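Local coordinates for translation initiation factor eIF2 assembly protein (Schizosaccharomyces pombe, PDB 4ZGP) that acts as an ATP-dependent folding chaperone that binds the gamma subunit of eIF2 and allows it to assemble with the alpha and beta subunits, at residues H189-F194 against Y214-K218; C32-W37 against L256-P261; L270-E275 against E287-I291. One frame throughout, in Å; residues are numbered along the deposited sequence. Where two conformers were deposited one is given.

All three contacts reach the same mixed five-stranded sheet of this ATP-grasp protein. Contacts 1 and 2 both touch ADP, from different parts of the molecule: Glu-193 meets the ribose, Asp-258 the beta-phosphate. Their centres lie about 22 Å apart, yet they join beside the nucleotide, where Glu-193 OE2 packs on Ile-257 CG2 at 3.8 Å; along the chain contact 1 is nested within the loop that contact 2 closes. Contact 3 lies further out, the side chain of Ile-291 about 13 Å from ADP. It backs onto contact 1 through Leu-217 CB and Leu-290 CD1, 3.9 Å apart, whereas contacts 2 and 3 come no nearer than about 5 Å between atoms.

Contact 1 of 3, residues H189-F194 against Y214-K218; sequences HASTEF and YEFLK. With ADP (adenosine-5'-diphosphate), chain C.
ADP O3' donates a 2.7 Å hydrogen bond to Glu-193 OE1, in one of two conformers of that residue, and the turn leading into this glutamate packs His-189, Ser-191 and Thr-192 against Tyr-214 and Leu-217. The imidazole of His-189 stands edge-on over one face of the Tyr-214 ring, an offset edge-to-face pair with planes at 71° and NE2 3.3 Å from Tyr-214 CZ. His-189 CG lies anti to the backbone N (chi1 -163°), which carries the ring toward the tyrosine coming from the opposite direction. Phe-216 CB lies over the rim of the other face, so the phenol has a neighbour on each side. Ser-191 CB comes within 3.5 Å of Tyr-214 CD2, while its hydroxyl is hydrogen-bonded to Asp-210; Thr-192 turns its methyl CG2 to the ring edge at CE2 and gives OG1 to the carbonyl of Ile-249.

Leu-217 forms the second part of the interface. Its methyls CD1 and CD2 shield Ser-191 O, at 3.5 Å from CD1, leaving this buried carbonyl with methyl groups as its cover and no polar partner. CD2 also packs 4.1 Å from Phe-194 CZ, the two side chains passing in opposite directions. A backbone bond from Thr-192 N to His-189 O closes the short 3-10 turn that delivers Glu-193 to the pocket, where Arg-209 pairs with its OE2. From there strand 193-199 runs beside strand 243-250, the backbone of Phe-194 hydrogen-bonded to that of Val-247, and Tyr-224 of helix 221-233 packs against Thr-192, Phe-194 and Leu-217.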
loop_
_atom_site.group_PDB
_atom_site.type_symbol
_atom_site.label_atom_id
_atom_site.label_comp_id
_atom_site.label_asym_id
_atom_site.label_seq_id
_atom_site.Cartn_x
_atom_site.Cartn_y
_atom_site.Cartn_z
ATOM N N HIS A 189 -1.043 -13.253 8.514
ATOM C CA HIS A 189 -2.095 -14.144 8.037
ATOM C C HIS A 189 -2.849 -13.447 6.908
ATOM O O HIS A 189 -3.533 -12.463 7.147
ATOM C CB HIS A 189 -3.049 -14.520 9.170
ATOM C CG HIS A 189 -3.906 -15.716 8.875
ATOM N ND1 HIS A 189 -3.734 -16.502 7.752
ATOM C CD2 HIS A 189 -4.924 -16.276 9.569
ATOM C CE1 HIS A 189 -4.613 -17.492 7.767
ATOM N NE2 HIS A 189 -5.347 -17.376 8.857
ATOM N N ALA A 190 -2.716 -13.951 5.687
ATOM C CA ALA A 190 -3.276 -13.269 4.522
ATOM C C ALA A 190 -4.779 -13.056 4.650
ATOM O O ALA A 190 -5.320 -12.071 4.124
ATOM C CB ALA A 190 -2.963 -14.053 3.247
ATOM N N SER A 191 -5.448 -13.973 5.351
ATOM C CA SER A 191 -6.907 -13.978 5.408
ATOM C C SER A 191 -7.471 -13.072 6.494
ATOM O O SER A 191 -8.682 -12.956 6.618
ATOM C CB SER A 191 -7.437 -15.403 5.622
ATOM O OG SER A 191 -7.108 -16.257 4.535
ATOM N N THR A 192 -6.622 -12.451 7.306
ATOM C CA THR A 192 -7.161 -11.472 8.253
ATOM C C THR A 192 -6.698 -10.060 7.876
ATOM O O THR A 192 -6.582 -9.172 8.739
ATOM C CB THR A 192 -6.798 -11.794 9.713
ATOM O OG1 THR A 192 -5.389 -11.723 9.883
ATOM C CG2 THR A 192 -7.279 -13.213 10.091
ATOM N N GLU A 193 -6.467 -9.877 6.580
ATOM C CA GLU A 193 -6.248 -8.540 6.050
ATOM C C GLU A 193 -7.498 -8.094 5.297
ATOM O O GLU A 193 -8.173 -8.899 4.648
ATOM C CB GLU A 193 -5.019 -8.484 5.143
ATOM C CG GLU A 193 -4.268 -7.169 5.280
ATOM C CD GLU A 193 -3.495 -6.777 4.048
ATOM O OE1 GLU A 193 -3.019 -7.681 3.324
ATOM O OE2 GLU A 193 -3.372 -5.558 3.813
ATOM N N PHE A 194 -7.814 -6.808 5.407
ATOM C CA PHE A 194 -9.044 -6.296 4.793
ATOM C C PHE A 194 -8.770 -5.019 4.019
ATOM O O PHE A 194 -7.843 -4.279 4.333
ATOM C CB PHE A 194 -10.124 -6.015 5.856
ATOM C CG PHE A 194 -10.500 -7.219 6.661
ATOM C CD1 PHE A 194 -11.496 -8.079 6.214
ATOM C CD2 PHE A 194 -9.823 -7.518 7.843
ATOM C CE1 PHE A 194 -11.841 -9.227 6.948
ATOM C CE2 PHE A 194 -10.177 -8.664 8.598
ATOM C CZ PHE A 194 -11.182 -9.505 8.149
ATOM N N TYR A 214 -12.140 -18.437 4.515
ATOM C CA TYR A 214 -11.607 -18.582 5.870
ATOM C C TYR A 214 -12.796 -18.508 6.815
ATOM O O TYR A 214 -13.316 -17.435 7.094
ATOM C CB TYR A 214 -10.554 -17.500 6.165
ATOM C CG TYR A 214 -9.821 -17.647 7.491
ATOM C CD1 TYR A 214 -9.503 -18.903 8.006
ATOM C CD2 TYR A 214 -9.438 -16.523 8.221
ATOM C CE1 TYR A 214 -8.830 -19.033 9.220
ATOM C CE2 TYR A 214 -8.770 -16.637 9.430
ATOM C CZ TYR A 214 -8.467 -17.895 9.927
ATOM O OH TYR A 214 -7.794 -18.009 11.127
ATOM N N GLU A 215 -13.266 -19.667 7.267
ATOM C CA GLU A 215 -14.525 -19.746 8.013
ATOM C C GLU A 215 -14.515 -18.920 9.306
ATOM O O GLU A 215 -15.556 -18.430 9.724
ATOM C CB GLU A 215 -14.868 -21.202 8.344
ATOM C CG GLU A 215 -13.937 -21.859 9.358
ATOM C CD GLU A 215 -12.519 -22.007 8.839
ATOM O OE1 GLU A 215 -12.340 -22.071 7.596
ATOM O OE2 GLU A 215 -11.584 -22.044 9.669
ATOM N N PHE A 216 -13.338 -18.748 9.901
ATOM C CA PHE A 216 -13.184 -17.972 11.140
ATOM C C PHE A 216 -13.749 -16.550 11.031
ATOM O O PHE A 216 -14.177 -15.960 12.021
ATOM C CB PHE A 216 -11.703 -17.915 11.537
ATOM C CG PHE A 216 -11.438 -17.193 12.839
ATOM C CD1 PHE A 216 -11.668 -17.824 14.064
ATOM C CD2 PHE A 216 -10.939 -15.892 12.845
ATOM C CE1 PHE A 216 -11.417 -17.166 15.281
ATOM C CE2 PHE A 216 -10.689 -15.217 14.057
ATOM C CZ PHE A 216 -10.931 -15.856 15.276
ATOM N N LEU A 217 -13.737 -15.997 9.823
ATOM C CA LEU A 217 -14.172 -14.621 9.622
ATOM C C LEU A 217 -15.670 -14.451 9.862
ATOM O O LEU A 217 -16.104 -13.458 10.438
ATOM C CB LEU A 217 -13.810 -14.161 8.208
ATOM C CG LEU A 217 -12.335 -14.288 7.828
ATOM C CD1 LEU A 217 -12.094 -13.781 6.420
ATOM C CD2 LEU A 217 -11.429 -13.544 8.845
ATOM N N LYS A 218 -16.456 -15.429 9.421
ATOM C CA LYS A 218 -17.911 -15.314 9.458
ATOM C C LYS A 218 -18.413 -15.170 10.891
ATOM O O LYS A 218 -19.248 -14.319 11.197
ATOM C CB LYS A 218 -18.554 -16.534 8.785
ATOM C CG LYS A 218 -20.052 -16.392 8.498
ATOM C CD LYS A 218 -20.318 -15.717 7.150
ATOM C CE LYS A 218 -21.812 -15.687 6.808
ATOM N NZ LYS A 218 -22.444 -17.035 6.714
HETATM P PB ADP C . -0.816 -2.590 -1.721
HETATM O O1B ADP C . -1.709 -1.657 -0.918
HETATM O O2B ADP C . -0.082 -1.908 -2.860
HETATM O O3B ADP C . -1.525 -3.895 -2.022
HETATM P PA ADP C . 0.395 -3.334 0.805
HETATM O O1A ADP C . -1.014 -3.120 1.300
HETATM O O2A ADP C . 1.597 -2.655 1.439
HETATM O O3A ADP C . 0.446 -2.983 -0.773
HETATM O "O5'" ADP C . 0.658 -4.916 0.854
HETATM C "C5'" ADP C . 0.617 -5.743 -0.309
HETATM C "C4'" ADP C . 0.655 -7.165 0.225
HETATM O "O4'" ADP C . 1.980 -7.466 0.668
HETATM C "C3'" ADP C . -0.247 -7.301 1.441
HETATM O "O3'" ADP C . -1.497 -7.905 1.090
HETATM C "C2'" ADP C . 0.529 -8.160 2.417
HETATM O "O2'" ADP C . 0.081 -9.517 2.379
HETATM C "C1'" ADP C . 1.969 -8.103 1.950
HETATM N N9 ADP C . 2.718 -7.260 2.914
HETATM C C8 ADP C . 2.682 -5.911 2.961
HETATM N N7 ADP C . 3.477 -5.440 3.961
HETATM C C5 ADP C . 4.039 -6.507 4.573
HETATM C C6 ADP C . 4.985 -6.712 5.694
HETATM N N6 ADP C . 5.481 -5.637 6.360
HETATM N N1 ADP C . 5.325 -7.988 6.020
HETATM C C2 ADP C . 4.823 -9.038 5.333
HETATM N N3 ADP C . 3.960 -8.926 4.301
HETATM C C4 ADP C . 3.537 -7.704 3.879
#

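Contact 2 of 3, residues C32-W37 against L256-P261; sequences CQFSSW and LIDINP. With ADP (adenosine-5'-diphosphate), chain C.
Cys-32 and Asn-260 bring their CA atoms to 5.6 Å where the chain entering helix 34-40 passes strand 253-261. Cys-32 SG rests on the peptide that links Asn-260 to Pro-261, 3.5 Å from Asn-260 C, and touches Ile-259 CG2 and the proline ring as well. Trp-37 lays its indole along the strand. Ile-259 CB sits over one face of the five-membered ring, 9° off the normal, a CH-pi contact, while Leu-256 CD2 packs on CZ3 at the far end of the indole. With CG between the backbone N and the carbonyl carbon (chi1 60°), the ring is folded back beside its own helix, and Phe-34 O lies across the opposite face.

Strand 253-261 contributes nucleotide-binding residues to the ATP-grasp site, and a classic beta bulge, with Ile-257 and Asp-258 both facing Asp-246, interrupts its pairing here. Asp-258 OD2 comes to 2.6 Å from ADP O1B; Asp-258 and Asn-260 are also the probable magnesium ligands. The other carboxylate oxygen, OD1, lies 3.4 Å from Trp-37 CZ2 and is salt-bridged to Lys-115. Water 2 accepts from Trp-37 NE1 at 3.2 Å and also lies 2.9 Å from Asp-258 OD1, to which it probably donates, which makes the indole a second-shell partner of the aspartate. A weak bond from Asn-260 ND2 reaches Asp-258 OD2. Water 1 bridges Cys-32 O and Ile-259 O, 2.8 Å from the latter.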
loop_
_atom_site.group_PDB
_atom_site.type_symbol
_atom_site.label_atom_id
_atom_site.label_comp_id
_atom_site.label_asym_id
_atom_site.label_seq_id
_atom_site.Cartn_x
_atom_site.Cartn_y
_atom_site.Cartn_z
ATOM N N CYS A 32 -1.539 10.168 -0.605
ATOM C CA CYS A 32 -1.426 8.730 -0.384
ATOM C C CYS A 32 0.005 8.219 -0.453
ATOM O O CYS A 32 0.224 7.011 -0.300
ATOM C CB CYS A 32 -2.283 7.961 -1.406
ATOM S SG CYS A 32 -4.029 8.069 -0.956
ATOM N N GLN A 33 0.968 9.102 -0.701
ATOM C CA GLN A 33 2.366 8.665 -0.648
ATOM C C GLN A 33 2.681 8.130 0.732
ATOM O O GLN A 33 2.220 8.682 1.733
ATOM C CB GLN A 33 3.330 9.813 -0.954
ATOM C CG GLN A 33 3.231 10.480 -2.305
ATOM C CD GLN A 33 4.103 11.743 -2.330
ATOM O OE1 GLN A 33 5.243 11.702 -2.764
ATOM N NE2 GLN A 33 3.567 12.847 -1.820
ATOM N N PHE A 34 3.495 7.074 0.804
ATOM C CA PHE A 34 3.834 6.478 2.095
ATOM C C PHE A 34 4.366 7.515 3.094
ATOM O O PHE A 34 3.935 7.566 4.241
ATOM C CB PHE A 34 4.885 5.362 1.913
ATOM C CG PHE A 34 5.073 4.526 3.127
ATOM C CD1 PHE A 34 4.299 3.386 3.323
ATOM C CD2 PHE A 34 6.028 4.863 4.071
ATOM C CE1 PHE A 34 4.465 2.609 4.451
ATOM C CE2 PHE A 34 6.192 4.093 5.208
ATOM C CZ PHE A 34 5.419 2.973 5.402
ATOM N N SER A 35 5.298 8.341 2.646
ATOM C CA SER A 35 5.863 9.346 3.539
ATOM C C SER A 35 4.788 10.307 4.064
ATOM O O SER A 35 4.897 10.808 5.170
ATOM C CB SER A 35 6.964 10.143 2.843
ATOM O OG SER A 35 6.506 10.745 1.648
ATOM N N SER A 36 3.742 10.547 3.281
ATOM C CA SER A 36 2.722 11.486 3.727
ATOM C C SER A 36 1.856 10.905 4.841
ATOM O O SER A 36 1.447 11.622 5.736
ATOM C CB SER A 36 1.840 11.940 2.553
ATOM O OG SER A 36 2.611 12.634 1.585
ATOM N N TRP A 37 1.556 9.618 4.814
ATOM C CA TRP A 37 0.654 9.141 5.849
ATOM C C TRP A 37 1.362 8.379 6.953
ATOM O O TRP A 37 0.831 8.255 8.064
ATOM C CB TRP A 37 -0.481 8.307 5.233
ATOM C CG TRP A 37 -0.087 7.070 4.472
ATOM C CD1 TRP A 37 0.035 6.944 3.118
ATOM C CD2 TRP A 37 0.206 5.782 5.019
ATOM N NE1 TRP A 37 0.396 5.670 2.790
ATOM C CE2 TRP A 37 0.509 4.928 3.935
ATOM C CE3 TRP A 37 0.267 5.272 6.319
ATOM C CZ2 TRP A 37 0.869 3.593 4.107
ATOM C CZ3 TRP A 37 0.616 3.934 6.488
ATOM C CH2 TRP A 37 0.916 3.116 5.385
ATOM N N LEU A 256 -2.829 -0.463 10.529
ATOM C CA LEU A 256 -2.944 0.173 9.215
ATOM C C LEU A 256 -1.827 -0.296 8.291
ATOM O O LEU A 256 -0.664 -0.209 8.645
ATOM C CB LEU A 256 -2.902 1.700 9.375
ATOM C CG LEU A 256 -2.925 2.508 8.079
ATOM C CD1 LEU A 256 -4.307 2.402 7.407
ATOM C CD2 LEU A 256 -2.605 3.978 8.372
ATOM N N ILE A 257 -2.158 -0.782 7.099
ATOM C CA ILE A 257 -1.126 -1.284 6.194
ATOM C C ILE A 257 -0.873 -0.343 5.020
ATOM O O ILE A 257 0.266 -0.144 4.604
ATOM C CB ILE A 257 -1.496 -2.698 5.666
ATOM C CG1 ILE A 257 -1.627 -3.671 6.843
ATOM C CG2 ILE A 257 -0.484 -3.197 4.641
ATOM C CD1 ILE A 257 -0.322 -3.849 7.644
ATOM N N ASP A 258 -1.932 0.272 4.492
ATOM C CA ASP A 258 -1.737 1.159 3.351
ATOM C C ASP A 258 -2.950 2.065 3.219
ATOM O O ASP A 258 -4.004 1.771 3.771
ATOM C CB ASP A 258 -1.530 0.354 2.059
ATOM C CG ASP A 258 -0.828 1.159 0.954
ATOM O OD1 ASP A 258 -0.312 2.268 1.196
ATOM O OD2 ASP A 258 -0.776 0.658 -0.178
ATOM N N ILE A 259 -2.765 3.166 2.508
ATOM C CA ILE A 259 -3.866 4.069 2.175
ATOM C C ILE A 259 -3.748 4.349 0.677
ATOM O O ILE A 259 -2.670 4.654 0.172
ATOM C CB ILE A 259 -3.840 5.391 3.012
ATOM C CG1 ILE A 259 -3.980 5.101 4.519
ATOM C CG2 ILE A 259 -5.000 6.326 2.570
ATOM C CD1 ILE A 259 -4.041 6.336 5.413
ATOM N N ASN A 260 -4.859 4.229 -0.045
ATOM C CA ASN A 260 -4.876 4.412 -1.486
ATOM C C ASN A 260 -6.021 5.329 -1.925
ATOM O O ASN A 260 -6.958 5.510 -1.169
ATOM C CB ASN A 260 -5.027 3.067 -2.175
ATOM C CG ASN A 260 -3.772 2.244 -2.087
ATOM O OD1 ASN A 260 -2.754 2.610 -2.655
ATOM N ND2 ASN A 260 -3.838 1.133 -1.378
ATOM N N PRO A 261 -5.942 5.898 -3.142
ATOM C CA PRO A 261 -7.043 6.799 -3.547
ATOM C C PRO A 261 -8.385 6.099 -3.745
ATOM O O PRO A 261 -8.444 4.916 -4.052
ATOM C CB PRO A 261 -6.541 7.372 -4.881
ATOM C CG PRO A 261 -5.050 7.283 -4.790
ATOM C CD PRO A 261 -4.820 5.960 -4.099
HETATM P PB ADP C . -0.816 -2.590 -1.721
HETATM O O1B ADP C . -1.709 -1.657 -0.918
HETATM O O2B ADP C . -0.082 -1.908 -2.860
HETATM O O3B ADP C . -1.525 -3.895 -2.022
HETATM P PA ADP C . 0.395 -3.334 0.805
HETATM O O1A ADP C . -1.014 -3.120 1.300
HETATM O O2A ADP C . 1.597 -2.655 1.439
HETATM O O3A ADP C . 0.446 -2.983 -0.773
HETATM O "O5'" ADP C . 0.658 -4.916 0.854
HETATM C "C5'" ADP C . 0.617 -5.743 -0.309
HETATM C "C4'" ADP C . 0.655 -7.165 0.225
HETATM O "O4'" ADP C . 1.980 -7.466 0.668
HETATM C "C3'" ADP C . -0.247 -7.301 1.441
HETATM O "O3'" ADP C . -1.497 -7.905 1.090
HETATM C "C2'" ADP C . 0.529 -8.160 2.417
HETATM O "O2'" ADP C . 0.081 -9.517 2.379
HETATM C "C1'" ADP C . 1.969 -8.103 1.950
HETATM N N9 ADP C . 2.718 -7.260 2.914
HETATM C C8 ADP C . 2.682 -5.911 2.961
HETATM N N7 ADP C . 3.477 -5.440 3.961
HETATM C C5 ADP C . 4.039 -6.507 4.573
HETATM C C6 ADP C . 4.985 -6.712 5.694
HETATM N N6 ADP C . 5.481 -5.637 6.360
HETATM N N1 ADP C . 5.325 -7.988 6.020
HETATM C C2 ADP C . 4.823 -9.038 5.333
HETATM N N3 ADP C . 3.960 -8.926 4.301
HETATM C C4 ADP C . 3.537 -7.704 3.879
HETATM O O HOH W 1 -0.531 4.495 -1.560
HETATM O O HOH W 2 1.782 4.156 0.329
#

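Contact 3 of 3, residues L270-E275 against E287-I291; sequences LFSWSE and EIRLI
Arg-289 grips Glu-275 end-on, NH2 donating to OE1 at 2.7 Å and NH1 to OE2 at 2.9 Å, although the carboxylate and guanidinium planes are turned 62° apart. NH1 also donates to Leu-270 O at 2.7 Å, nearly in the guanidinium plane. One face of the guanidinium lies over Phe-271 at 24° between planes, CD1 beneath its centre, and Arg-289 CD makes a CH-pi contact with the ring. The arginine chain is stretched (chi3 -172°), which carries the guanidinium across to Glu-275. A weak bond to Glu-287 OE1, 3.1 Å from NH2, completes a salt-bridge network.

Glu-275 is held in turn by a capping box at the start of helix 273-278: Ser-272 N donates to its OE2 on the anti lone pair, 2.7 Å away, and Ser-272 OG accepts from Glu-275 N. A methionine in place of Arg-289 would probably leave Glu-275 without its charged mate and Leu-270 O without this donor. Further out, Leu-270 CD2 meets Ile-291 CD1 at 3.9 Å, the two side chains crossing at about a right angle. Strand 287-289, outermost in the mixed sheet, runs parallel to strand 202-208, whose Cys-207 packs on both Leu-270 and Phe-271.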
loop_
_atom_site.group_PDB
_atom_site.type_symbol
_atom_site.label_atom_id
_atom_site.label_comp_id
_atom_site.label_asym_id
_atom_site.label_seq_id
_atom_site.Cartn_x
_atom_site.Cartn_y
_atom_site.Cartn_z
ATOM N N LEU A 270 -13.607 -7.447 -3.884
ATOM C CA LEU A 270 -14.941 -8.064 -3.921
ATOM C C LEU A 270 -16.046 -7.057 -4.231
ATOM O O LEU A 270 -17.220 -7.434 -4.356
ATOM C CB LEU A 270 -15.252 -8.771 -2.604
ATOM C CG LEU A 270 -14.273 -9.911 -2.319
ATOM C CD1 LEU A 270 -14.667 -10.616 -1.028
ATOM C CD2 LEU A 270 -14.260 -10.879 -3.505
ATOM N N PHE A 271 -15.675 -5.783 -4.338
ATOM C CA PHE A 271 -16.608 -4.732 -4.764
ATOM C C PHE A 271 -16.269 -4.218 -6.153
ATOM O O PHE A 271 -15.104 -4.156 -6.539
ATOM C CB PHE A 271 -16.600 -3.542 -3.786
ATOM C CG PHE A 271 -17.088 -3.888 -2.427
ATOM C CD1 PHE A 271 -18.445 -3.925 -2.149
ATOM C CD2 PHE A 271 -16.197 -4.201 -1.421
ATOM C CE1 PHE A 271 -18.909 -4.268 -0.897
ATOM C CE2 PHE A 271 -16.657 -4.541 -0.158
ATOM C CZ PHE A 271 -18.019 -4.587 0.107
ATOM N N SER A 272 -17.285 -3.832 -6.919
ATOM C CA SER A 272 -17.015 -3.097 -8.145
ATOM C C SER A 272 -17.064 -1.602 -7.860
ATOM O O SER A 272 -17.741 -1.157 -6.935
ATOM C CB SER A 272 -18.041 -3.430 -9.229
ATOM O OG SER A 272 -19.286 -2.870 -8.866
ATOM N N TRP A 273 -16.370 -0.830 -8.678
ATOM C CA TRP A 273 -16.349 0.607 -8.488
ATOM C C TRP A 273 -17.678 1.235 -8.894
ATOM O O TRP A 273 -18.007 2.323 -8.435
ATOM C CB TRP A 273 -15.167 1.219 -9.248
ATOM C CG TRP A 273 -13.952 1.103 -8.401
ATOM C CD1 TRP A 273 -12.960 0.175 -8.512
ATOM C CD2 TRP A 273 -13.654 1.874 -7.225
ATOM N NE1 TRP A 273 -12.039 0.345 -7.495
ATOM C CE2 TRP A 273 -12.444 1.383 -6.694
ATOM C CE3 TRP A 273 -14.279 2.940 -6.584
ATOM C CZ2 TRP A 273 -11.853 1.924 -5.551
ATOM C CZ3 TRP A 273 -13.686 3.483 -5.459
ATOM C CH2 TRP A 273 -12.482 2.972 -4.954
ATOM N N SER A 274 -18.448 0.538 -9.726
ATOM C CA SER A 274 -19.793 1.007 -10.021
ATOM C C SER A 274 -20.593 1.047 -8.741
ATOM O O SER A 274 -21.230 2.048 -8.435
ATOM C CB SER A 274 -20.493 0.112 -11.058
ATOM O OG SER A 274 -19.703 -0.015 -12.222
ATOM N N GLU A 275 -20.563 -0.026 -7.958
ATOM C CA GLU A 275 -21.355 0.023 -6.734
ATOM C C GLU A 275 -20.710 0.932 -5.679
ATOM O O GLU A 275 -21.415 1.580 -4.922
ATOM C CB GLU A 275 -21.601 -1.383 -6.175
ATOM C CG GLU A 275 -20.384 -2.139 -5.738
ATOM C CD GLU A 275 -20.657 -3.632 -5.579
ATOM O OE1 GLU A 275 -21.772 -4.002 -5.141
ATOM O OE2 GLU A 275 -19.743 -4.429 -5.894
ATOM N N GLU A 287 -21.265 -2.294 4.072
ATOM C CA GLU A 287 -21.354 -3.588 3.398
ATOM C C GLU A 287 -20.111 -4.389 3.697
ATOM O O GLU A 287 -19.015 -3.859 3.636
ATOM C CB GLU A 287 -21.497 -3.436 1.888
ATOM C CG GLU A 287 -22.911 -3.146 1.429
ATOM C CD GLU A 287 -23.101 -3.391 -0.060
ATOM O OE1 GLU A 287 -22.496 -4.341 -0.605
ATOM O OE2 GLU A 287 -23.855 -2.626 -0.690
ATOM N N ILE A 288 -20.269 -5.672 3.990
ATOM C CA ILE A 288 -19.113 -6.507 4.292
ATOM C C ILE A 288 -19.088 -7.709 3.372
ATOM O O ILE A 288 -20.081 -8.434 3.275
ATOM C CB ILE A 288 -19.138 -6.958 5.741
ATOM C CG1 ILE A 288 -19.193 -5.737 6.666
ATOM C CG2 ILE A 288 -17.940 -7.862 6.037
ATOM C CD1 ILE A 288 -19.485 -6.094 8.120
ATOM N N ARG A 289 -17.985 -7.916 2.663
ATOM C CA ARG A 289 -17.885 -9.111 1.830
ATOM C C ARG A 289 -16.692 -9.970 2.167
ATOM O O ARG A 289 -15.588 -9.479 2.348
ATOM C CB ARG A 289 -17.846 -8.740 0.361
ATOM C CG ARG A 289 -19.165 -8.176 -0.097
ATOM C CD ARG A 289 -19.157 -7.815 -1.544
ATOM N NE ARG A 289 -20.393 -7.097 -1.848
ATOM C CZ ARG A 289 -20.667 -6.532 -3.010
ATOM N NH1 ARG A 289 -19.812 -6.611 -4.015
ATOM N NH2 ARG A 289 -21.823 -5.887 -3.163
ATOM N N LEU A 290 -16.933 -11.269 2.245
ATOM C CA LEU A 290 -15.882 -12.232 2.501
ATOM C C LEU A 290 -15.858 -13.213 1.347
ATOM O O LEU A 290 -16.845 -13.340 0.631
ATOM C CB LEU A 290 -16.132 -12.981 3.815
ATOM C CG LEU A 290 -16.451 -12.097 5.015
ATOM C CD1 LEU A 290 -16.906 -12.935 6.203
ATOM C CD2 LEU A 290 -15.214 -11.252 5.349
ATOM N N ILE A 291 -14.736 -13.900 1.167
ATOM C CA ILE A 291 -14.645 -14.935 0.140
ATOM C C ILE A 291 -15.610 -16.081 0.490
ATOM O O ILE A 291 -15.590 -16.584 1.604
ATOM C CB ILE A 291 -13.199 -15.461 0.011
ATOM C CG1 ILE A 291 -12.260 -14.338 -0.460
ATOM C CG2 ILE A 291 -13.129 -16.668 -0.926
ATOM C CD1 ILE A 291 -12.443 -13.946 -1.919
#